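Local coordinates for uncharacterized protein (Trypanosoma congolense, PDB 4E40), which is the helical-bundle part of the haptoglobin-haemoglobin receptor, a cell-surface membrane protein of this trypanosome that probably binds haemoglobin-containing ligand for nutrient uptake, at residues Ala23-Val28 / Thr193-Ile198; Val15-Glu20 / Asp180-Val185. All blocks are in the same frame, centred on the assembly; numbering follows the deposited sequence.

Contact 1: Ala23-Val28 / Thr193-Ile198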
loop_
_atom_site.group_PDB
_atom_site.type_symbol
_atom_site.label_atom_id
_atom_site.label_comp_id
_atom_site.label_asym_id
_atom_site.label_seq_id
_atom_site.Cartn_x
_atom_site.Cartn_y
_atom_site.Cartn_z
ATOM N N ALA A 23 21.150 -17.208 6.819
ATOM C CA ALA A 23 20.727 -16.967 5.419
ATOM C C ALA A 23 19.365 -16.282 5.358
ATOM O O ALA A 23 19.166 -15.362 4.544
ATOM C CB ALA A 23 20.713 -18.232 4.585
ATOM N N GLN A 24 18.466 -16.652 6.296
ATOM C CA GLN A 24 17.147 -15.960 6.338
ATOM C C GLN A 24 17.284 -14.499 6.792
ATOM O O GLN A 24 16.680 -13.604 6.217
ATOM C CB GLN A 24 16.185 -16.647 7.311
ATOM C CG GLN A 24 15.854 -18.090 6.957
ATOM C CD GLN A 24 14.635 -18.300 6.174
ATOM O OE1 GLN A 24 14.686 -19.000 5.130
ATOM N NE2 GLN A 24 13.611 -17.574 6.486
ATOM N N LEU A 25 18.072 -14.248 7.858
ATOM C CA LEU A 25 18.234 -12.897 8.388
ATOM C C LEU A 25 18.853 -12.033 7.283
ATOM O O LEU A 25 18.402 -10.892 7.088
ATOM C CB LEU A 25 19.145 -12.917 9.637
ATOM C CG LEU A 25 18.416 -13.621 10.833
ATOM C CD1 LEU A 25 19.463 -13.934 11.909
ATOM C CD2 LEU A 25 17.256 -12.801 11.402
ATOM N N ALA A 26 19.853 -12.599 6.578
ATOM C CA ALA A 26 20.541 -11.872 5.465
ATOM C C ALA A 26 19.555 -11.529 4.359
ATOM O O ALA A 26 19.746 -10.517 3.646
ATOM C CB ALA A 26 21.682 -12.702 4.894
ATOM N N GLY A 27 18.519 -12.336 4.192
ATOM C CA GLY A 27 17.555 -12.094 3.129
ATOM C C GLY A 27 16.362 -11.225 3.537
ATOM O O GLY A 27 15.528 -10.949 2.706
ATOM N N VAL A 28 16.311 -10.718 4.769
ATOM C CA VAL A 28 15.209 -9.855 5.194
ATOM C C VAL A 28 15.239 -8.516 4.429
ATOM O O VAL A 28 14.171 -8.018 4.060
ATOM C CB VAL A 28 15.278 -9.587 6.724
ATOM C CG1 VAL A 28 14.299 -8.457 7.109
ATOM C CG2 VAL A 28 14.936 -10.921 7.450
ATOM N N THR A 193 14.908 -9.334 21.175
ATOM C CA THR A 193 13.981 -8.264 20.762
ATOM C C THR A 193 14.178 -7.850 19.306
ATOM O O THR A 193 13.206 -7.509 18.651
ATOM C CB THR A 193 14.046 -7.047 21.728
ATOM O OG1 THR A 193 15.330 -6.442 21.606
ATOM C CG2 THR A 193 13.856 -7.494 23.160
ATOM N N THR A 194 15.414 -7.940 18.800
ATOM C CA THR A 194 15.713 -7.701 17.407
ATOM C C THR A 194 14.952 -8.666 16.501
ATOM O O THR A 194 14.263 -8.253 15.548
ATOM C CB THR A 194 17.215 -7.772 17.187
ATOM O OG1 THR A 194 17.840 -6.752 17.992
ATOM C CG2 THR A 194 17.542 -7.519 15.718
ATOM N N PHE A 195 14.981 -9.936 16.860
ATOM C CA PHE A 195 14.245 -10.945 16.067
ATOM C C PHE A 195 12.738 -10.719 16.109
ATOM O O PHE A 195 12.054 -10.776 15.055
ATOM C CB PHE A 195 14.497 -12.376 16.602
ATOM C CG PHE A 195 15.895 -12.910 16.414
ATOM C CD1 PHE A 195 16.727 -12.620 15.279
ATOM C CD2 PHE A 195 16.392 -13.760 17.404
ATOM C CE1 PHE A 195 17.988 -13.213 15.150
ATOM C CE2 PHE A 195 17.620 -14.374 17.258
ATOM C CZ PHE A 195 18.439 -14.095 16.139
ATOM N N GLN A 196 12.169 -10.437 17.293
ATOM C CA GLN A 196 10.752 -10.156 17.381
ATOM C C GLN A 196 10.376 -8.931 16.573
ATOM O O GLN A 196 9.338 -8.955 15.907
ATOM C CB GLN A 196 10.282 -9.985 18.832
ATOM C CG GLN A 196 8.739 -10.110 18.929
ATOM C CD GLN A 196 8.125 -11.223 18.026
ATOM O OE1 GLN A 196 7.328 -10.931 17.071
ATOM N NE2 GLN A 196 8.511 -12.504 18.288
ATOM N N SER A 197 11.253 -7.921 16.552
ATOM C CA SER A 197 10.926 -6.690 15.808
ATOM C C SER A 197 10.909 -6.965 14.303
ATOM O O SER A 197 10.151 -6.371 13.559
ATOM C CB SER A 197 11.922 -5.575 16.154
ATOM O OG SER A 197 13.096 -5.780 15.394
ATOM N N ILE A 198 11.739 -7.896 13.821
ATOM C CA ILE A 198 11.733 -8.173 12.374
ATOM C C ILE A 198 10.395 -8.768 12.002
ATOM O O ILE A 198 9.846 -8.406 11.004
ATOM C CB ILE A 198 12.841 -9.189 11.953
ATOM C CG1 ILE A 198 14.223 -8.586 12.225
ATOM C CG2 ILE A 198 12.670 -9.552 10.465
ATOM C CD1 ILE A 198 15.322 -9.677 12.267
#
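Leu-25, on the last turn of helix 12-26, reaches across to Phe-195 and Ile-198, which project from the start of the long helix 192-246. Its CB does not head straight for the partner helix; the chain gets there through its first torsion, which sets CG beside the backbone N and opposite the carbonyl carbon (chi1 -69°). From CG the two methyl groups divide the work. Across the contact CD1 meets the aromatic ring, 3.6 Å from Phe-195 CE1 and oblique to the ring plane. CD2 touches both partners: it lies 3.8 Å from Phe-195 CE1 and the same 3.8 Å from Ile-198 CD1. A leucine suits this position because its fork presents two methyls at the end of a short stem, enough to engage two residues three apart on the opposing helix. The leucine runs at roughly a right angle to both partners.

One turn further along, Val-28, the first residue of helix 28-73, takes up the short branch, CG2, of the same isoleucine. Ile-198 CG2 rests 3.9 Å from Val-28 CG1 and 4.0 Å from Val-28 CG2, so both valine methyls bear on one methyl. Ile-198 is thus shared, its long branch ending on Leu-25 and its short branch on Val-28; beta-branching at both residues keeps these methyls close to their backbones. Leu-175 of helix 172-180 touches both Leu-25 and Ile-198, and Ser-136 and Val-140 of helix 82-147 also lie against Leu-25.

All four touching residues are buried and every contact between them is carbon to carbon. The attraction therefore comes from dispersion and the exclusion of water, which depend on how the methyls and ring fit rather than on a directional polar bond.

Contact 2: Val15-Glu20 / Asp180-Val185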
loop_
_atom_site.group_PDB
_atom_site.type_symbol
_atom_site.label_atom_id
_atom_site.label_comp_id
_atom_site.label_asym_id
_atom_site.label_seq_id
_atom_site.Cartn_x
_atom_site.Cartn_y
_atom_site.Cartn_z
ATOM N N VAL A 15 24.224 -26.205 14.456
ATOM C CA VAL A 15 25.017 -25.431 13.486
ATOM C C VAL A 15 24.258 -25.296 12.155
ATOM O O VAL A 15 24.187 -24.178 11.606
ATOM C CB VAL A 15 26.435 -26.048 13.261
ATOM C CG1 VAL A 15 27.120 -25.175 12.203
ATOM C CG2 VAL A 15 27.230 -25.975 14.550
ATOM N N ALA A 16 23.643 -26.369 11.658
ATOM C CA ALA A 16 22.900 -26.294 10.391
ATOM C C ALA A 16 21.738 -25.353 10.545
ATOM O O ALA A 16 21.424 -24.568 9.658
ATOM C CB ALA A 16 22.417 -27.691 9.985
ATOM N N ALA A 17 21.069 -25.438 11.693
ATOM C CA ALA A 17 19.972 -24.506 11.917
ATOM C C ALA A 17 20.426 -23.036 11.999
ATOM O O ALA A 17 19.711 -22.142 11.484
ATOM C CB ALA A 17 19.161 -24.910 13.188
ATOM N N ALA A 18 21.587 -22.786 12.600
ATOM C CA ALA A 18 22.109 -21.393 12.659
ATOM C C ALA A 18 22.542 -20.932 11.281
ATOM O O ALA A 18 22.323 -19.763 10.946
ATOM C CB ALA A 18 23.262 -21.302 13.663
ATOM N N CYS A 19 23.092 -21.838 10.465
ATOM C CA CYS A 19 23.471 -21.500 9.058
ATOM C C CYS A 19 22.235 -21.057 8.297
ATOM O O CYS A 19 22.224 -19.990 7.656
ATOM C CB CYS A 19 24.061 -22.765 8.402
ATOM S SG CYS A 19 24.965 -22.270 6.914
ATOM N N GLU A 20 21.150 -21.860 8.409
ATOM C CA GLU A 20 19.892 -21.493 7.719
ATOM C C GLU A 20 19.332 -20.178 8.274
ATOM O O GLU A 20 18.831 -19.342 7.518
ATOM C CB GLU A 20 18.840 -22.605 7.807
ATOM C CG GLU A 20 17.501 -22.262 7.116
ATOM C CD GLU A 20 17.665 -21.833 5.669
ATOM O OE1 GLU A 20 18.722 -22.156 5.053
ATOM O OE2 GLU A 20 16.768 -21.147 5.124
ATOM N N ASP A 180 12.529 -20.846 15.472
ATOM C CA ASP A 180 11.965 -21.844 16.418
ATOM C C ASP A 180 12.805 -23.094 16.460
ATOM O O ASP A 180 12.755 -23.817 17.471
ATOM C CB ASP A 180 10.553 -22.215 16.009
ATOM C CG ASP A 180 9.567 -21.118 16.284
ATOM O OD1 ASP A 180 9.921 -20.052 16.871
ATOM O OD2 ASP A 180 8.404 -21.275 15.822
ATOM N N LYS A 181 13.651 -23.360 15.437
ATOM C CA LYS A 181 14.571 -24.501 15.511
ATOM C C LYS A 181 15.751 -24.303 16.471
ATOM O O LYS A 181 16.481 -25.252 16.822
ATOM C CB LYS A 181 15.110 -24.820 14.099
ATOM C CG LYS A 181 14.093 -25.326 13.120
ATOM C CD LYS A 181 14.789 -26.209 12.087
ATOM C CE LYS A 181 14.463 -27.678 12.350
ATOM N NZ LYS A 181 14.957 -28.551 11.234
ATOM N N LEU A 182 16.011 -23.042 16.835
ATOM C CA LEU A 182 17.109 -22.684 17.739
ATOM C C LEU A 182 16.574 -21.839 18.888
ATOM O O LEU A 182 16.887 -20.647 18.998
ATOM C CB LEU A 182 18.139 -21.830 17.009
ATOM C CG LEU A 182 19.133 -22.469 16.121
ATOM C CD1 LEU A 182 19.878 -21.362 15.380
ATOM C CD2 LEU A 182 20.073 -23.339 16.953
ATOM N N PRO A 183 15.835 -22.475 19.779
ATOM C CA PRO A 183 15.169 -21.728 20.841
ATOM C C PRO A 183 16.163 -20.976 21.740
ATOM O O PRO A 183 15.831 -19.876 22.210
ATOM C CB PRO A 183 14.367 -22.817 21.604
ATOM C CG PRO A 183 15.052 -24.131 21.242
ATOM C CD PRO A 183 15.531 -23.922 19.827
ATOM N N GLY A 184 17.383 -21.499 21.934
ATOM C CA GLY A 184 18.355 -20.801 22.769
ATOM C C GLY A 184 18.794 -19.491 22.142
ATOM O O GLY A 184 18.880 -18.460 22.820
ATOM N N VAL A 185 19.024 -19.499 20.833
ATOM C CA VAL A 185 19.394 -18.270 20.122
ATOM C C VAL A 185 18.223 -17.296 20.035
ATOM O O VAL A 185 18.380 -16.085 20.217
ATOM C CB VAL A 185 19.957 -18.580 18.680
ATOM C CG1 VAL A 185 20.088 -17.313 17.815
ATOM C CG2 VAL A 185 21.303 -19.352 18.755
#
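In this helical bundle Leu-182, in the turn leading into helix 183-187, packs onto the two consecutive alanines Ala-17 and Ala-18 of helix 12-26. Leu-182 occupies the N-cap position of that short helix, with Pro-183 following in its first turn, where a proline ring can be accommodated without costing an intrahelical bond.

The apolar contacts carry the joint. Ala-17 points at the opposing segment, and its CB lies 3.8 Å from Leu-182 CG. Alanine is apt here because a single methyl lets the leucine come close to the helix surface. Toward the solvent side, Lys-181 adds a looser aliphatic touch, its CB 4.2 Å from Ala-17 CB, while the rest of its exposed chain bends at chi3. Leu-21 and Asp-14 of helix 12-26 also touch Leu-182.

Polar and covalent links lie beside this patch. Cys-19 forms a disulfide with Cys-162, on a face of helix 12-26 turned from Leu-182, and Asp-180 makes a salt bridge with Lys-186.

The closest approach across the two segments is made by one leucine methyl against backbone: with CG set opposite the carbonyl carbon (chi1 -80°), Leu-182 CD1 comes to 3.5 Å from Ala-18 CA and 3.6 Å from Ala-18 N.

Overall arrangement
From the N terminus the chain first runs through helix 12-26, which with the first residue of helix 28-73 supplies one side of both contacts: residues 15-20 for contact 2, then 23-28 for contact 1. It continues through the long helices 28-73 and 82-147 and the short helices 153-160 and 172-180 before returning. Residues 180-185 then close a loop of 159 intervening residues at contact 2, and residues 193-198 close one of 164 at contact 1. The two loops cross. With centres about 13 Å apart, the contacts tie helix 12-26 and the start of helix 28-73 to the turn leading into helix 183-187 and the start of helix 192-246; Phe-195 CE2 packs 3.5 Å from Val-185 O.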